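Local atomic coordinates of DUF72 domain-containing protein (Thermotoga maritima, PDB entry 1VPQ), a protein that is of unknown function but belongs to the DUF72 family, whose fold is a TIM barrel of parallel strands wrapped in helices. Residues D25-V30 against Y254-I260; V83-V89 against D103-F107. All blocks are in the same frame, centred on the assembly; numbering follows the deposited sequence.

How the interactions relate
Both contacts sit where strands of the parallel sheet of this TIM-barrel-like chain give way to the segments that follow them, but in different sectors of it. Interaction 1 joins the loop after strand 13-18 to the start of helix 257-270, bringing together the N- and C-terminal parts of the chain, whose strands 13-18 and 245-250 are neighbours in the sheet. Interaction 2 is nested inside the long loop that this closes: strand 80-84 leads through Thr85 and Pro86 into helix 87-91, and this segment packs on helix 101-116, only 14 residues further on. The two centres lie about 29 Å apart and the nearest atoms about 13 Å, without touching.

Interaction 1: residues D25-V30 against Y254-I260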
loop_
_atom_site.group_PDB
_atom_site.type_symbol
_atom_site.label_atom_id
_atom_site.label_comp_id
_atom_site.label_asym_id
_atom_site.label_seq_id
_atom_site.Cartn_x
_atom_site.Cartn_y
_atom_site.Cartn_z
ATOM N N ASP A 25 13.412 14.562 0.682
ATOM C CA ASP A 25 13.987 13.945 -0.531
ATOM C C ASP A 25 13.340 14.400 -1.847
ATOM O O ASP A 25 14.041 14.542 -2.855
ATOM C CB ASP A 25 13.828 12.409 -0.465
ATOM C CG ASP A 25 15.072 11.698 0.027
ATOM O OD1 ASP A 25 15.969 12.360 0.593
ATOM O OD2 ASP A 25 15.148 10.463 -0.154
ATOM N N TRP A 26 12.012 14.578 -1.835
ATOM C CA TRP A 26 11.238 14.963 -3.032
ATOM C C TRP A 26 11.404 16.440 -3.450
ATOM O O TRP A 26 11.106 16.799 -4.591
ATOM C CB TRP A 26 9.742 14.645 -2.840
ATOM C CG TRP A 26 9.405 13.182 -2.748
ATOM C CD1 TRP A 26 10.259 12.153 -2.462
ATOM C CD2 TRP A 26 8.105 12.587 -2.900
ATOM N NE1 TRP A 26 9.577 10.962 -2.451
ATOM C CE2 TRP A 26 8.254 11.199 -2.714
ATOM C CE3 TRP A 26 6.834 13.094 -3.180
ATOM C CZ2 TRP A 26 7.181 10.311 -2.793
ATOM C CZ3 TRP A 26 5.761 12.208 -3.265
ATOM C CH2 TRP A 26 5.945 10.834 -3.071
ATOM N N LYS A 27 11.872 17.291 -2.535
ATOM C CA LYS A 27 12.175 18.683 -2.873
ATOM C C LYS A 27 13.343 18.752 -3.854
ATOM O O LYS A 27 14.409 18.185 -3.589
ATOM C CB LYS A 27 12.534 19.491 -1.628
ATOM C CG LYS A 27 11.364 19.926 -0.769
ATOM C CD LYS A 27 11.886 20.797 0.357
ATOM C CE LYS A 27 10.824 21.691 0.915
ATOM N N GLY A 28 13.148 19.469 -4.962
ATOM C CA GLY A 28 14.149 19.551 -6.033
ATOM C C GLY A 28 14.166 18.321 -6.929
ATOM O O GLY A 28 15.139 18.079 -7.661
ATOM N N VAL A 29 13.084 17.544 -6.854
ATOM C CA VAL A 29 12.886 16.364 -7.676
ATOM C C VAL A 29 11.480 16.492 -8.252
ATOM O O VAL A 29 11.336 16.910 -9.394
ATOM C CB VAL A 29 13.094 15.054 -6.869
ATOM C CG1 VAL A 29 12.832 13.820 -7.736
ATOM C CG2 VAL A 29 14.504 15.001 -6.297
ATOM N N VAL A 30 10.455 16.182 -7.461
ATOM C CA VAL A 30 9.059 16.397 -7.891
ATOM C C VAL A 30 8.374 17.543 -7.163
ATOM O O VAL A 30 7.355 18.048 -7.632
ATOM C CB VAL A 30 8.176 15.131 -7.769
ATOM C CG1 VAL A 30 8.620 14.079 -8.778
ATOM C CG2 VAL A 30 8.176 14.574 -6.347
ATOM N N TYR A 254 12.649 6.514 -2.318
ATOM C CA TYR A 254 13.987 7.102 -2.145
ATOM C C TYR A 254 14.264 8.127 -3.250
ATOM O O TYR A 254 14.280 7.785 -4.438
ATOM C CB TYR A 254 15.050 6.002 -2.164
ATOM C CG TYR A 254 16.475 6.457 -1.914
ATOM C CD1 TYR A 254 16.954 6.639 -0.620
ATOM C CD2 TYR A 254 17.352 6.666 -2.973
ATOM C CE1 TYR A 254 18.285 7.047 -0.386
ATOM C CE2 TYR A 254 18.676 7.071 -2.752
ATOM C CZ TYR A 254 19.133 7.258 -1.456
ATOM O OH TYR A 254 20.437 7.653 -1.236
ATOM N N LYS A 255 14.447 9.383 -2.841
ATOM C CA LYS A 255 14.750 10.500 -3.752
ATOM C C LYS A 255 13.697 10.722 -4.859
ATOM O O LYS A 255 14.030 11.115 -5.981
ATOM C CB LYS A 255 16.155 10.340 -4.344
ATOM C CG LYS A 255 17.266 10.478 -3.307
ATOM C CD LYS A 255 18.631 10.274 -3.952
ATOM C CE LYS A 255 19.792 10.482 -2.974
ATOM N NZ LYS A 255 20.605 11.672 -3.317
ATOM N N GLY A 256 12.433 10.480 -4.525
ATOM C CA GLY A 256 11.322 10.835 -5.410
ATOM C C GLY A 256 11.103 9.897 -6.583
ATOM O O GLY A 256 10.285 10.179 -7.458
ATOM N N GLN A 257 11.813 8.771 -6.588
ATOM C CA GLN A 257 11.731 7.804 -7.670
ATOM C C GLN A 257 10.312 7.266 -7.807
ATOM O O GLN A 257 9.811 7.124 -8.920
ATOM C CB GLN A 257 12.761 6.685 -7.462
ATOM C CG GLN A 257 14.171 7.151 -7.833
ATOM C CD GLN A 257 15.291 6.270 -7.315
ATOM O OE1 GLN A 257 15.278 5.829 -6.166
ATOM N NE2 GLN A 257 16.297 6.042 -8.159
ATOM N N ALA A 258 9.667 7.002 -6.673
ATOM C CA ALA A 258 8.279 6.542 -6.641
ATOM C C ALA A 258 7.326 7.530 -7.311
ATOM O O ALA A 258 6.451 7.136 -8.080
ATOM C CB ALA A 258 7.838 6.295 -5.210
ATOM N N ALA A 259 7.500 8.812 -7.001
ATOM C CA ALA A 259 6.683 9.876 -7.579
ATOM C C ALA A 259 6.900 9.973 -9.093
ATOM O O ALA A 259 5.930 10.060 -9.847
ATOM C CB ALA A 259 6.978 11.192 -6.900
ATOM N N ILE A 260 8.164 9.938 -9.527
ATOM C CA ILE A 260 8.509 9.909 -10.959
ATOM C C ILE A 260 7.794 8.762 -11.663
ATOM O O ILE A 260 7.056 8.982 -12.628
ATOM C CB ILE A 260 10.051 9.811 -11.192
ATOM C CG1 ILE A 260 10.726 11.129 -10.803
ATOM C CG2 ILE A 260 10.381 9.501 -12.660
ATOM C CD1 ILE A 260 12.248 11.079 -10.750
#
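The indole of Trp26 lies over Gly256 and Ala259, packing the loop after the first strand of this TIM-barrel fold against the N-terminus of its last helix, 257-270. This is the tight part. Gly256, the N-cap, brings bare backbone up to the five-membered ring, with its CA 3.4 Å from Trp26 CD1; a residue without a side chain suits both this approach and its positive phi. One helical turn on, Ala259 CB stands 4.0 Å from the centroid of the six-membered ring of Trp26, only 10° off the normal, a CH-pi contact that suits a small methyl. The same methyl meets Val30 CG2 at 3.6 Å, touching both aromatic face and branched side chain. Phe23 and Tyr31 also meet the indole, and its NE1 is hydrogen-bonded to Cys253 O.

Toward solvent the packing thins. A chi1 of 178° turns Val29 CG1 toward Lys255 O (3.4 Å) and Ile260 CD1 (4.1 Å), while the Lys255 side chain is exposed. Asp25 accepts a hydrogen bond from the Lys255 backbone: N to OD2 is 3.0 Å, the donor arriving 39° out of the carboxylate plane.

Interaction 2: residues V83-V89 against D103-F107; sequences VKTPGSV and DMENF. With SO4 (sulfate ion), chain B.
A chi1 of 166° swings the Phe107 ring away from its own backbone nitrogen and out from helix 101-116 to Pro86, just after strand 80-84, while Met104, folded back at chi2 and chi3, turns its thioether toward Val89. Pro86 CD sits above one face of the phenyl ring, 4.0 Å from its centroid and 26° off the normal, a CH-pi contact shifted toward the rim near Phe107 CD1. Proline suits this place twice over: its compact ring presents the CD and CG methylenes to the phenyl group, and at the N-cap position, just before helix 87-91, its rigid ring restricts phi. Thr85 CA lies over the same face of Phe107, and Val83 CG1 is at the ring edge, 4.5 Å from CE1.

Beside this CH-pi contact, Met104 SD touches Val89 CG2 at 3.6 Å, the two side chains crossing at about a right angle, and its CE meets Thr85 CG2 at 3.9 Å. The flexible thioether can thus follow both branched neighbours; Leu144 of helix 135-147 covers Val89 and Met104 as well. At the more exposed margin, Ser88 OG donates to Asp103 OD2 over 2.7 Å, from 45° out of the carboxylate plane.

Lys84 points away from this core. Its extended chain carries NZ to a sulfate oxygen, O4, at 2.7 Å, and Gln126 also bonds NZ; Arg157, Arg203 and Tyr220 are also hydrogen-bonded to the ion, which probably came from the crystallisation liquor. The chemistry is therefore divided: apolar packing joins the strand end and helix 87-91 to helix 101-116, one serine-aspartate bond ties the two helices at the margin, and the lysine contributes to a cationic site able to hold an anion.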
loop_
_atom_site.group_PDB
_atom_site.type_symbol
_atom_site.label_atom_id
_atom_site.label_comp_id
_atom_site.label_asym_id
_atom_site.label_seq_id
_atom_site.Cartn_x
_atom_site.Cartn_y
_atom_site.Cartn_z
ATOM N N VAL A 83 -4.754 2.761 4.219
ATOM C CA VAL A 83 -4.039 2.858 5.494
ATOM C C VAL A 83 -3.471 1.511 5.917
ATOM O O VAL A 83 -4.135 0.487 5.790
ATOM C CB VAL A 83 -4.960 3.379 6.639
ATOM C CG1 VAL A 83 -4.134 3.874 7.824
ATOM C CG2 VAL A 83 -5.819 4.498 6.154
ATOM N N LYS A 84 -2.246 1.527 6.440
ATOM C CA LYS A 84 -1.655 0.334 7.039
ATOM C C LYS A 84 -2.237 0.085 8.435
ATOM O O LYS A 84 -2.411 1.025 9.219
ATOM C CB LYS A 84 -0.129 0.459 7.125
ATOM C CG LYS A 84 0.597 0.115 5.844
ATOM C CD LYS A 84 2.081 -0.085 6.099
ATOM C CE LYS A 84 2.787 -0.691 4.894
ATOM N NZ LYS A 84 4.213 -1.028 5.197
ATOM N N THR A 85 -2.523 -1.184 8.738
ATOM C CA THR A 85 -2.902 -1.606 10.091
ATOM C C THR A 85 -1.751 -1.287 11.041
ATOM O O THR A 85 -0.619 -1.071 10.592
ATOM C CB THR A 85 -3.172 -3.136 10.199
ATOM O OG1 THR A 85 -1.965 -3.862 9.925
ATOM C CG2 THR A 85 -4.285 -3.590 9.255
ATOM N N PRO A 86 -2.023 -1.282 12.363
ATOM C CA PRO A 86 -0.912 -1.082 13.300
ATOM C C PRO A 86 0.160 -2.161 13.129
ATOM O O PRO A 86 -0.135 -3.257 12.636
ATOM C CB PRO A 86 -1.581 -1.179 14.678
ATOM C CG PRO A 86 -3.027 -0.920 14.430
ATOM C CD PRO A 86 -3.308 -1.458 13.063
ATOM N N GLY A 87 1.388 -1.825 13.509
ATOM C CA GLY A 87 2.534 -2.723 13.379
ATOM C C GLY A 87 2.449 -3.995 14.201
ATOM O O GLY A 87 2.987 -5.020 13.805
ATOM N N SER A 88 1.780 -3.929 15.345
ATOM C CA SER A 88 1.531 -5.111 16.180
ATOM C C SER A 88 0.772 -6.214 15.429
ATOM O O SER A 88 1.065 -7.404 15.562
ATOM C CB SER A 88 0.700 -4.717 17.400
ATOM O OG SER A 88 -0.559 -4.200 17.003
ATOM N N VAL A 89 -0.219 -5.795 14.656
ATOM C CA VAL A 89 -1.106 -6.722 13.969
ATOM C C VAL A 89 -0.348 -7.503 12.900
ATOM O O VAL A 89 -0.536 -8.706 12.762
ATOM C CB VAL A 89 -2.325 -5.975 13.381
ATOM C CG1 VAL A 89 -3.129 -6.864 12.421
ATOM C CG2 VAL A 89 -3.211 -5.463 14.524
ATOM N N ASP A 103 -6.508 -4.700 19.431
ATOM C CA ASP A 103 -5.739 -3.749 18.602
ATOM C C ASP A 103 -6.504 -3.199 17.384
ATOM O O ASP A 103 -6.406 -2.011 17.069
ATOM C CB ASP A 103 -4.410 -4.380 18.137
ATOM C CG ASP A 103 -3.312 -4.312 19.205
ATOM O OD1 ASP A 103 -3.536 -3.721 20.275
ATOM O OD2 ASP A 103 -2.210 -4.846 18.973
ATOM N N MET A 104 -7.255 -4.064 16.702
ATOM C CA MET A 104 -7.999 -3.663 15.501
ATOM C C MET A 104 -9.282 -2.894 15.813
ATOM O O MET A 104 -9.670 -2.020 15.045
ATOM C CB MET A 104 -8.313 -4.881 14.624
ATOM C CG MET A 104 -7.084 -5.476 13.943
ATOM S SD MET A 104 -6.217 -4.293 12.893
ATOM C CE MET A 104 -7.413 -4.030 11.576
ATOM N N GLU A 105 -9.938 -3.231 16.921
ATOM C CA GLU A 105 -11.113 -2.485 17.402
ATOM C C GLU A 105 -10.720 -1.071 17.808
ATOM O O GLU A 105 -11.423 -0.107 17.506
ATOM C CB GLU A 105 -11.767 -3.195 18.591
ATOM C CG GLU A 105 -12.550 -4.445 18.194
ATOM C CD GLU A 105 -13.239 -5.127 19.371
ATOM O OE1 GLU A 105 -12.652 -5.171 20.482
ATOM O OE2 GLU A 105 -14.372 -5.630 19.177
ATOM N N ASN A 106 -9.596 -0.972 18.506
ATOM C CA ASN A 106 -9.004 0.305 18.885
ATOM C C ASN A 106 -8.688 1.143 17.648
ATOM O O ASN A 106 -9.057 2.315 17.557
ATOM C CB ASN A 106 -7.724 0.040 19.678
ATOM C CG ASN A 106 -7.167 1.283 20.317
ATOM O OD1 ASN A 106 -6.084 1.747 19.952
ATOM N ND2 ASN A 106 -7.899 1.832 21.285
ATOM N N PHE A 107 -8.002 0.502 16.705
ATOM C CA PHE A 107 -7.640 1.086 15.409
ATOM C C PHE A 107 -8.860 1.506 14.595
ATOM O O PHE A 107 -8.840 2.547 13.955
ATOM C CB PHE A 107 -6.811 0.071 14.621
ATOM C CG PHE A 107 -6.642 0.397 13.160
ATOM C CD1 PHE A 107 -5.671 1.295 12.744
ATOM C CD2 PHE A 107 -7.425 -0.239 12.199
ATOM C CE1 PHE A 107 -5.493 1.571 11.397
ATOM C CE2 PHE A 107 -7.261 0.031 10.852
ATOM C CZ PHE A 107 -6.293 0.934 10.445
HETATM S S SO4 B . 6.734 -2.105 2.785
HETATM O O1 SO4 B . 6.098 -3.350 2.366
HETATM O O2 SO4 B . 7.431 -2.293 4.052
HETATM O O3 SO4 B . 7.691 -1.718 1.759
HETATM O O4 SO4 B . 5.712 -1.081 2.974
#